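PDB 4F53: SusD homolog from Bacteroides ovatus, which probably binds mucin O-glycans at the outer membrane, as a sugar-binding lipoprotein of the SusD/RagB family with a TPR-like helical fold. Local coordinates for residues D37-E42 and S191-F196; F101-Q106 and L111-A116; V123-T128 and N198-R203. One frame throughout, in Å; residues are numbered along the deposited sequence. Where two conformers were deposited one is given.

Contact 1: D37-E42 and S191-F196; sequences DLMMPE and SAWYKF
Met39 makes a buried Met-aromatic contact with Phe196 and also touches Trp193, joining the loop between helices 25-37 and 44-58 to helix 190-207. Met39 is a selenomethionine, so selenium takes the place of sulfur. The contact is small and rests on these three side chains. The backbones stay well apart, with 12.7 Å between Met39 CA and Phe196 CA, and the side chains span the gap from opposite directions. Met39 SE lies 3.9 Å from Phe196 CZ, the far corner of the ring. It approaches obliquely, 61° off the ring normal. The Met39 chain bends at its last torsion (chi3 -76°). That bend carries the terminal methyl toward the indole, where Met39 CE is 4.1 Å from Trp193 CH2, at the ring edge and near its plane. The two aromatic side chains also meet each other, one helical turn apart. Trp193 CZ3 stands 3.7 Å above the centre of one Phe196 face. Phe196 therefore has the indole over a face and the selenium near its outer corner. On the loop side, a type I turn from Asp37 to Met40 presents Met39. The turn is closed by Met40 N to Asp37 O, and Asp37 OD1 accepts a further bond from Glu42 N at 3.2 Å. The indole is anchored through Trp193 NE1 to Asp183. Around this cluster, Val122 of helix 110-131 and Val334 of strand 332-335 touch Met39. Leu115 and Leu118 of helix 110-131 pack on Trp193, while Phe335 of strand 332-335 meets Phe196 edge-to-face.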
loop_
_atom_site.group_PDB
_atom_site.type_symbol
_atom_site.label_atom_id
_atom_site.label_comp_id
_atom_site.label_asym_id
_atom_site.label_seq_id
_atom_site.Cartn_x
_atom_site.Cartn_y
_atom_site.Cartn_z
ATOM N N ASP A 37 9.956 -2.219 -12.063
ATOM C CA ASP A 37 9.141 -3.321 -11.586
ATOM C C ASP A 37 9.032 -3.378 -10.053
ATOM O O ASP A 37 7.967 -3.709 -9.533
ATOM C CB ASP A 37 9.734 -4.635 -12.120
ATOM C CG ASP A 37 9.083 -5.890 -11.551
ATOM O OD1 ASP A 37 7.840 -5.963 -11.544
ATOM O OD2 ASP A 37 9.815 -6.755 -11.050
ATOM N N LEU A 38 10.116 -3.063 -9.341
ATOM C CA LEU A 38 10.205 -3.204 -7.882
ATOM C C LEU A 38 9.337 -2.214 -7.093
ATOM O O LEU A 38 9.193 -2.393 -5.870
ATOM C CB LEU A 38 11.678 -3.174 -7.404
ATOM C CG LEU A 38 12.465 -4.425 -7.863
ATOM C CD1 LEU A 38 13.972 -4.193 -7.815
ATOM C CD2 LEU A 38 12.017 -5.701 -7.104
HETATM N N MSE A 39 8.687 -1.238 -7.769
HETATM C CA MSE A 39 7.753 -0.335 -7.062
HETATM C C MSE A 39 6.524 -1.104 -6.542
HETATM O O MSE A 39 5.936 -0.748 -5.524
HETATM C CB MSE A 39 7.287 0.805 -7.993
HETATM C CG MSE A 39 8.458 1.673 -8.487
HETATM SE SE MSE A 39 7.815 3.366 -9.199
HETATM C CE MSE A 39 7.172 2.757 -10.827
HETATM N N MSE A 40 6.125 -2.143 -7.290
HETATM C CA MSE A 40 4.967 -3.015 -7.033
HETATM C C MSE A 40 5.340 -4.354 -7.687
HETATM O O MSE A 40 4.938 -4.624 -8.827
HETATM C CB MSE A 40 3.707 -2.362 -7.639
HETATM C CG MSE A 40 2.413 -2.932 -7.084
HETATM SE SE MSE A 40 2.148 -2.502 -5.187
HETATM C CE MSE A 40 2.047 -0.562 -5.400
ATOM N N PRO A 41 6.236 -5.135 -7.026
ATOM C CA PRO A 41 6.859 -6.292 -7.701
ATOM C C PRO A 41 5.921 -7.354 -8.250
ATOM O O PRO A 41 4.937 -7.726 -7.636
ATOM C CB PRO A 41 7.792 -6.883 -6.647
ATOM C CG PRO A 41 7.444 -6.188 -5.358
ATOM C CD PRO A 41 6.868 -4.875 -5.708
ATOM N N GLU A 42 6.259 -7.815 -9.453
ATOM C CA GLU A 42 5.549 -8.832 -10.205
ATOM C C GLU A 42 5.940 -10.257 -9.776
ATOM O O GLU A 42 5.054 -11.123 -9.757
ATOM C CB GLU A 42 5.818 -8.648 -11.696
ATOM C CG GLU A 42 5.040 -9.621 -12.555
ATOM C CD GLU A 42 5.294 -9.551 -14.043
ATOM O OE1 GLU A 42 5.523 -8.436 -14.562
ATOM O OE2 GLU A 42 5.229 -10.614 -14.696
ATOM N N SER A 191 6.052 13.411 -19.789
ATOM C CA SER A 191 5.074 14.311 -19.148
ATOM C C SER A 191 4.167 13.539 -18.161
ATOM O O SER A 191 3.736 14.096 -17.160
ATOM C CB SER A 191 4.242 15.041 -20.201
ATOM O OG SER A 191 3.349 14.167 -20.870
ATOM N N ALA A 192 3.906 12.255 -18.440
ATOM C CA ALA A 192 3.150 11.375 -17.547
ATOM C C ALA A 192 3.970 11.086 -16.258
ATOM O O ALA A 192 3.398 11.022 -15.179
ATOM C CB ALA A 192 2.792 10.086 -18.263
ATOM N N TRP A 193 5.310 10.992 -16.380
ATOM C CA TRP A 193 6.257 10.781 -15.280
ATOM C C TRP A 193 6.390 12.034 -14.429
ATOM O O TRP A 193 6.610 11.922 -13.226
ATOM C CB TRP A 193 7.637 10.326 -15.816
ATOM C CG TRP A 193 7.652 8.861 -16.127
ATOM C CD1 TRP A 193 7.805 8.288 -17.355
ATOM C CD2 TRP A 193 7.446 7.779 -15.199
ATOM N NE1 TRP A 193 7.726 6.917 -17.250
ATOM C CE2 TRP A 193 7.458 6.581 -15.946
ATOM C CE3 TRP A 193 7.160 7.713 -13.814
ATOM C CZ2 TRP A 193 7.252 5.330 -15.355
ATOM C CZ3 TRP A 193 6.948 6.471 -13.233
ATOM C CH2 TRP A 193 7.018 5.299 -13.993
ATOM N N TYR A 194 6.258 13.215 -15.060
ATOM C CA TYR A 194 6.259 14.535 -14.418
ATOM C C TYR A 194 5.087 14.609 -13.452
ATOM O O TYR A 194 5.276 15.020 -12.308
ATOM C CB TYR A 194 6.172 15.660 -15.478
ATOM C CG TYR A 194 6.165 17.057 -14.890
ATOM C CD1 TYR A 194 7.346 17.664 -14.469
ATOM C CD2 TYR A 194 4.975 17.772 -14.747
ATOM C CE1 TYR A 194 7.347 18.951 -13.928
ATOM C CE2 TYR A 194 4.962 19.055 -14.189
ATOM C CZ TYR A 194 6.154 19.644 -13.792
ATOM O OH TYR A 194 6.170 20.909 -13.252
ATOM N N LYS A 195 3.880 14.183 -13.906
ATOM C CA LYS A 195 2.663 14.154 -13.080
ATOM C C LYS A 195 2.797 13.157 -11.953
ATOM O O LYS A 195 2.363 13.446 -10.845
ATOM C CB LYS A 195 1.415 13.809 -13.923
ATOM C CG LYS A 195 1.077 14.880 -14.957
ATOM C CD LYS A 195 -0.280 14.604 -15.538
ATOM C CE LYS A 195 -0.463 15.288 -16.863
ATOM N NZ LYS A 195 -1.829 15.053 -17.394
ATOM N N PHE A 196 3.411 11.985 -12.223
ATOM C CA PHE A 196 3.640 10.924 -11.230
ATOM C C PHE A 196 4.550 11.461 -10.112
ATOM O O PHE A 196 4.218 11.284 -8.940
ATOM C CB PHE A 196 4.273 9.678 -11.917
ATOM C CG PHE A 196 4.626 8.510 -11.016
ATOM C CD1 PHE A 196 5.795 8.520 -10.261
ATOM C CD2 PHE A 196 3.791 7.405 -10.929
ATOM C CE1 PHE A 196 6.107 7.446 -9.410
ATOM C CE2 PHE A 196 4.113 6.319 -10.106
ATOM C CZ PHE A 196 5.273 6.338 -9.361
#

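Contact 2: F101-Q106 and L111-A116; sequences FNLKNQ and LFLSLA. With ACT (acetate ion), chain C.
Lys104 NZ has two polar partners, Tyr100 OH and, more weakly, an acetate ion, while its aliphatic part packs on Leu113. Lys104 NZ is hydrogen-bonded to Tyr100 OH, one turn back, and makes a weak hydrogen bond of 3.2 Å to ACT OXT. The acetate probably comes from the crystallisation liquor. Its other oxygen, ACT O, lies at the edge of the Phe101 ring, near the ring plane. The lysine chain bends part-way along (chi3 111°), so the ammonium ends up on the side of Phe101 and the acetate and not against 111-116. Its base stays in the contact: Leu113 CD2 is 3.9 Å from Lys104 CA and 4.1 Å from Lys104 CG. The two segments form an antiparallel helical hairpin, with helix 82-106 running into helix 110-131 through a very short connection. Their axes approach to 10.2 Å, at 168° between directions. Antiparallel helix pairs of this kind build TPR-like folds, and this one is consistent with that fold. Leu103 is the main apolar residue from the first helix. In the conformer described here, Leu103 CD2 reaches Ala116 CB at 3.8 Å and Leu113 CD2 at 3.9 Å, and it also lies against the carbonyl Phe112 O. A second conformer was deposited for Leu103, so these touches are less certain than those of Lys104. The small Ala116 side chain points toward the other helix and lets the leucine methyl come close to the helix 110-131 backbone. Near the end of the first helix, Gln106 NE2 donates to Asn102 OD1 at 3.0 Å. The acceptor is in the Gln106 amide plane, but the donor is tilted from the Asn102 carbonyl plane. Val28 of helix 25-37 touches both Gln106 and Phe112.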
loop_
_atom_site.group_PDB
_atom_site.type_symbol
_atom_site.label_atom_id
_atom_site.label_comp_id
_atom_site.label_asym_id
_atom_site.label_seq_id
_atom_site.Cartn_x
_atom_site.Cartn_y
_atom_site.Cartn_z
ATOM N N PHE A 101 23.166 0.553 -9.115
ATOM C CA PHE A 101 24.577 0.954 -9.203
ATOM C C PHE A 101 25.136 0.689 -10.604
ATOM O O PHE A 101 25.909 1.499 -11.113
ATOM C CB PHE A 101 25.419 0.229 -8.135
ATOM C CG PHE A 101 25.095 0.644 -6.716
ATOM C CD1 PHE A 101 25.143 1.983 -6.336
ATOM C CD2 PHE A 101 24.824 -0.311 -5.740
ATOM C CE1 PHE A 101 24.857 2.365 -5.023
ATOM C CE2 PHE A 101 24.541 0.075 -4.424
ATOM C CZ PHE A 101 24.550 1.408 -4.078
ATOM N N ASN A 102 24.699 -0.408 -11.244
ATOM C CA ASN A 102 25.137 -0.772 -12.580
ATOM C C ASN A 102 24.657 0.261 -13.611
ATOM O O ASN A 102 25.482 0.715 -14.408
ATOM C CB ASN A 102 24.680 -2.183 -12.933
ATOM C CG ASN A 102 25.345 -2.772 -14.146
ATOM O OD1 ASN A 102 26.333 -2.249 -14.684
ATOM N ND2 ASN A 102 24.801 -3.874 -14.618
ATOM N N LEU A 103 23.359 0.651 -13.568
ATOM C CA LEU A 103 22.756 1.658 -14.459
ATOM C C LEU A 103 23.507 2.992 -14.377
ATOM O O LEU A 103 23.699 3.636 -15.407
ATOM C CB LEU A 103 21.260 1.874 -14.127
ATOM C CG LEU A 103 20.439 2.746 -15.102
ATOM C CD1 LEU A 103 19.021 2.267 -15.192
ATOM C CD2 LEU A 103 20.444 4.213 -14.689
ATOM N N LYS A 104 23.918 3.410 -13.155
ATOM C CA LYS A 104 24.658 4.650 -12.925
ATOM C C LYS A 104 26.062 4.572 -13.576
ATOM O O LYS A 104 26.572 5.604 -14.008
ATOM C CB LYS A 104 24.761 4.964 -11.424
ATOM C CG LYS A 104 23.461 5.484 -10.793
ATOM C CD LYS A 104 23.598 5.478 -9.284
ATOM C CE LYS A 104 23.650 6.854 -8.685
ATOM N NZ LYS A 104 24.061 6.815 -7.252
ATOM N N ASN A 105 26.653 3.359 -13.677
ATOM C CA ASN A 105 27.957 3.129 -14.331
ATOM C C ASN A 105 27.805 2.948 -15.851
ATOM O O ASN A 105 28.773 3.122 -16.580
ATOM C CB ASN A 105 28.669 1.884 -13.754
ATOM C CG ASN A 105 29.028 1.935 -12.282
ATOM O OD1 ASN A 105 29.245 3.005 -11.695
ATOM N ND2 ASN A 105 29.150 0.756 -11.667
ATOM N N GLN A 106 26.603 2.578 -16.321
ATOM C CA GLN A 106 26.308 2.326 -17.732
ATOM C C GLN A 106 25.768 3.555 -18.483
ATOM O O GLN A 106 25.894 3.606 -19.706
ATOM C CB GLN A 106 25.272 1.185 -17.862
ATOM C CG GLN A 106 25.716 -0.203 -17.374
ATOM C CD GLN A 106 26.921 -0.799 -18.076
ATOM O OE1 GLN A 106 27.220 -0.506 -19.244
ATOM N NE2 GLN A 106 27.619 -1.678 -17.371
ATOM N N LEU A 111 17.914 11.884 -18.042
ATOM C CA LEU A 111 16.546 11.408 -17.956
ATOM C C LEU A 111 16.488 10.003 -17.321
ATOM O O LEU A 111 15.651 9.765 -16.437
ATOM C CB LEU A 111 15.884 11.427 -19.348
ATOM C CG LEU A 111 14.428 10.916 -19.441
ATOM C CD1 LEU A 111 13.485 11.721 -18.557
ATOM C CD2 LEU A 111 13.927 10.974 -20.851
ATOM N N PHE A 112 17.386 9.092 -17.746
ATOM C CA PHE A 112 17.425 7.719 -17.248
ATOM C C PHE A 112 17.926 7.650 -15.806
ATOM O O PHE A 112 17.469 6.807 -15.043
ATOM C CB PHE A 112 18.264 6.834 -18.182
ATOM C CG PHE A 112 17.410 6.145 -19.220
ATOM C CD1 PHE A 112 16.970 6.831 -20.352
ATOM C CD2 PHE A 112 16.998 4.822 -19.045
ATOM C CE1 PHE A 112 16.139 6.201 -21.296
ATOM C CE2 PHE A 112 16.184 4.185 -19.998
ATOM C CZ PHE A 112 15.754 4.879 -21.112
ATOM N N LEU A 113 18.826 8.553 -15.425
ATOM C CA LEU A 113 19.353 8.610 -14.058
ATOM C C LEU A 113 18.300 9.198 -13.116
ATOM O O LEU A 113 18.213 8.771 -11.961
ATOM C CB LEU A 113 20.659 9.419 -14.002
ATOM C CG LEU A 113 21.822 8.836 -14.780
ATOM C CD1 LEU A 113 22.856 9.907 -15.065
ATOM C CD2 LEU A 113 22.402 7.585 -14.097
ATOM N N SER A 114 17.466 10.130 -13.634
ATOM C CA SER A 114 16.380 10.743 -12.875
ATOM C C SER A 114 15.261 9.737 -12.633
ATOM O O SER A 114 14.728 9.664 -11.529
ATOM C CB SER A 114 15.862 11.985 -13.589
ATOM O OG SER A 114 16.827 13.012 -13.432
ATOM N N LEU A 115 14.943 8.927 -13.654
ATOM C CA LEU A 115 13.936 7.877 -13.532
ATOM C C LEU A 115 14.419 6.773 -12.571
ATOM O O LEU A 115 13.649 6.327 -11.735
ATOM C CB LEU A 115 13.617 7.291 -14.901
ATOM C CG LEU A 115 12.738 8.137 -15.795
ATOM C CD1 LEU A 115 12.769 7.589 -17.188
ATOM C CD2 LEU A 115 11.311 8.202 -15.273
ATOM N N ALA A 116 15.708 6.379 -12.657
ATOM C CA ALA A 116 16.313 5.388 -11.757
ATOM C C ALA A 116 16.190 5.857 -10.297
ATOM O O ALA A 116 15.792 5.070 -9.438
ATOM C CB ALA A 116 17.778 5.160 -12.129
HETATM C C ACT C . 23.726 7.200 -3.503
HETATM O O ACT C . 24.352 6.137 -3.727
HETATM O OXT ACT C . 23.480 8.099 -4.387
HETATM C CH3 ACT C . 23.222 7.431 -2.047
#

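Contact 3: V123-T128 and N198-R203; sequences VMLRVT and NSLKLR
Both segments are helical and lie inside longer helices, 123-128 within helix 110-131 and 198-203 within helix 190-207. They run in the same general sense. Their backbones are far apart, since the nearest CA atoms, Leu125 CA and Leu200 CA, are 10.1 Å from each other. Contact is left to side chains that point across the gap. Within these segments, Leu125 is the residue of 123-128 that touches 198-203. It meets Leu200 and Arg203, which lie one turn apart and point toward it. Leu125 CD2 lies 3.9 Å from Leu200 CD1. The two leucines share a conformation, with CG anti to the backbone N in each (chi1 -177° in Leu125 and 178° in Leu200), which extends both into the gap. Their side chains slide past each other in opposite directions and touch through these methyls. The same methyl, Leu125 CD2, is 4.2 Å from Arg203 CD and sits at the edge of the guanidinium, near its plane. Its neighbours are thus a leucine methyl on one residue and an arginine methylene on the next turn. The arginine chain is bent at chi3 (-81°) beyond its first methylenes. Its charge is met by other residues: Arg203 NE forms a salt bridge with Glu339, and the group makes a cation-pi contact with Phe335 of strand 332-335. This is side-chain packing between two helices of the TPR-like helical part, with Tyr156 of helix 152-173 also against Leu125. Between the two segments the contact is apolar, with dispersion between methyls and a methylene. The buried guanidinium lies beside this packing, and its pairing with Glu339 would be expected to offset the cost of burying its charge and to help fix its position.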
loop_
_atom_site.group_PDB
_atom_site.type_symbol
_atom_site.label_atom_id
_atom_site.label_comp_id
_atom_site.label_asym_id
_atom_site.label_seq_id
_atom_site.Cartn_x
_atom_site.Cartn_y
_atom_site.Cartn_z
ATOM N N VAL A 123 10.537 2.740 -4.137
ATOM C CA VAL A 123 10.866 1.423 -3.579
ATOM C C VAL A 123 11.308 1.569 -2.127
ATOM O O VAL A 123 10.790 0.883 -1.251
ATOM C CB VAL A 123 11.928 0.673 -4.430
ATOM C CG1 VAL A 123 12.388 -0.611 -3.739
ATOM C CG2 VAL A 123 11.376 0.362 -5.811
HETATM N N MSE A 124 12.235 2.478 -1.872
HETATM C CA MSE A 124 12.767 2.673 -0.529
HETATM C C MSE A 124 11.762 3.416 0.365
HETATM O O MSE A 124 11.850 3.294 1.585
HETATM C CB MSE A 124 14.161 3.323 -0.572
HETATM C CG MSE A 124 15.177 2.412 -1.268
HETATM SE SE MSE A 124 15.339 0.658 -0.385
HETATM C CE MSE A 124 15.774 -0.523 -1.938
ATOM N N LEU A 125 10.766 4.092 -0.231
ATOM C CA LEU A 125 9.637 4.683 0.514
ATOM C C LEU A 125 8.842 3.544 1.172
ATOM O O LEU A 125 8.504 3.672 2.327
ATOM C CB LEU A 125 8.718 5.548 -0.380
ATOM C CG LEU A 125 7.532 6.279 0.300
ATOM C CD1 LEU A 125 8.024 7.301 1.354
ATOM C CD2 LEU A 125 6.669 6.985 -0.738
ATOM N N ARG A 126 8.591 2.424 0.456
ATOM C CA ARG A 126 7.908 1.234 1.018
ATOM C C ARG A 126 8.694 0.684 2.210
ATOM O O ARG A 126 8.105 0.353 3.233
ATOM C CB ARG A 126 7.767 0.081 -0.001
ATOM C CG ARG A 126 7.105 0.391 -1.316
ATOM C CD ARG A 126 7.162 -0.841 -2.203
ATOM N NE ARG A 126 6.618 -2.000 -1.491
ATOM C CZ ARG A 126 5.621 -2.763 -1.910
ATOM N NH1 ARG A 126 5.067 -2.548 -3.096
ATOM N NH2 ARG A 126 5.188 -3.764 -1.161
ATOM N N VAL A 127 10.028 0.569 2.045
ATOM C CA VAL A 127 10.957 0.022 3.040
ATOM C C VAL A 127 11.019 0.922 4.297
ATOM O O VAL A 127 10.863 0.390 5.401
ATOM C CB VAL A 127 12.367 -0.276 2.452
ATOM C CG1 VAL A 127 13.250 -0.971 3.492
ATOM C CG2 VAL A 127 12.262 -1.122 1.170
ATOM N N THR A 128 11.210 2.252 4.149
ATOM C CA THR A 128 11.232 3.101 5.340
ATOM C C THR A 128 9.830 3.132 5.995
ATOM O O THR A 128 9.728 3.129 7.224
ATOM C CB THR A 128 11.830 4.502 5.112
ATOM O OG1 THR A 128 11.904 5.107 6.393
ATOM C CG2 THR A 128 10.984 5.407 4.183
ATOM N N ASN A 198 5.237 14.659 -9.197
ATOM C CA ASN A 198 4.559 15.661 -8.359
ATOM C C ASN A 198 3.499 15.006 -7.455
ATOM O O ASN A 198 3.297 15.442 -6.327
ATOM C CB ASN A 198 3.917 16.749 -9.205
ATOM C CG ASN A 198 4.906 17.762 -9.676
ATOM O OD1 ASN A 198 5.632 18.368 -8.876
ATOM N ND2 ASN A 198 4.960 17.955 -10.983
ATOM N N SER A 199 2.841 13.936 -7.944
ATOM C CA SER A 199 1.833 13.178 -7.186
ATOM C C SER A 199 2.506 12.461 -6.013
ATOM O O SER A 199 1.927 12.399 -4.932
ATOM C CB SER A 199 1.133 12.189 -8.105
ATOM O OG SER A 199 0.461 12.928 -9.117
ATOM N N LEU A 200 3.761 11.962 -6.213
ATOM C CA LEU A 200 4.544 11.312 -5.160
ATOM C C LEU A 200 4.941 12.371 -4.100
ATOM O O LEU A 200 4.918 12.109 -2.901
ATOM C CB LEU A 200 5.802 10.652 -5.779
ATOM C CG LEU A 200 6.770 9.947 -4.809
ATOM C CD1 LEU A 200 6.121 8.712 -4.152
ATOM C CD2 LEU A 200 8.058 9.549 -5.527
ATOM N N LYS A 201 5.327 13.562 -4.564
ATOM C CA LYS A 201 5.703 14.682 -3.707
ATOM C C LYS A 201 4.522 15.032 -2.772
ATOM O O LYS A 201 4.735 15.207 -1.582
ATOM C CB LYS A 201 6.147 15.886 -4.563
ATOM C CG LYS A 201 6.501 17.141 -3.752
ATOM C CD LYS A 201 7.057 18.238 -4.678
ATOM C CE LYS A 201 7.340 19.536 -3.969
ATOM N NZ LYS A 201 7.838 20.568 -4.919
ATOM N N LEU A 202 3.290 15.066 -3.293
ATOM C CA LEU A 202 2.077 15.344 -2.506
ATOM C C LEU A 202 1.816 14.210 -1.512
ATOM O O LEU A 202 1.459 14.477 -0.376
ATOM C CB LEU A 202 0.871 15.551 -3.463
ATOM C CG LEU A 202 -0.525 15.680 -2.864
ATOM C CD1 LEU A 202 -0.675 16.974 -2.052
ATOM C CD2 LEU A 202 -1.557 15.650 -3.951
ATOM N N ARG A 203 2.025 12.959 -1.923
ATOM C CA ARG A 203 1.841 11.789 -1.054
ATOM C C ARG A 203 2.810 11.868 0.147
ATOM O O ARG A 203 2.385 11.723 1.279
ATOM C CB ARG A 203 2.024 10.465 -1.834
ATOM C CG ARG A 203 2.038 9.233 -0.897
ATOM C CD ARG A 203 2.654 8.018 -1.542
ATOM N NE ARG A 203 1.707 7.330 -2.424
ATOM C CZ ARG A 203 2.008 6.229 -3.108
ATOM N NH1 ARG A 203 3.224 5.700 -3.027
ATOM N NH2 ARG A 203 1.085 5.627 -3.849
#

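In the fold
From the N terminus, the chain leaves helix 25-37 and enters the loop at 37-42, the first half of contact 1. Contact 1 closes 149 residues later on helix 190-207. Contact 2 is nested inside that loop: it closes the short hairpin between helices 82-106 and 110-131. Helix 110-131 then continues to 123-128, where contact 3 opens, so contacts 2 and 3 are in series. Contact 3 closes at 198-203, just beyond contact 1, and these two cross. Contacts 1 and 3 share helix 190-207 and a probable hydrogen bond from Arg126 NH1 to Met39 O. Contacts 1 and 2 touch where helix 110-131 meets helix 190-207. The three tie the 37-42 loop, the 82-106/110-131 hairpin and helix 190-207 together.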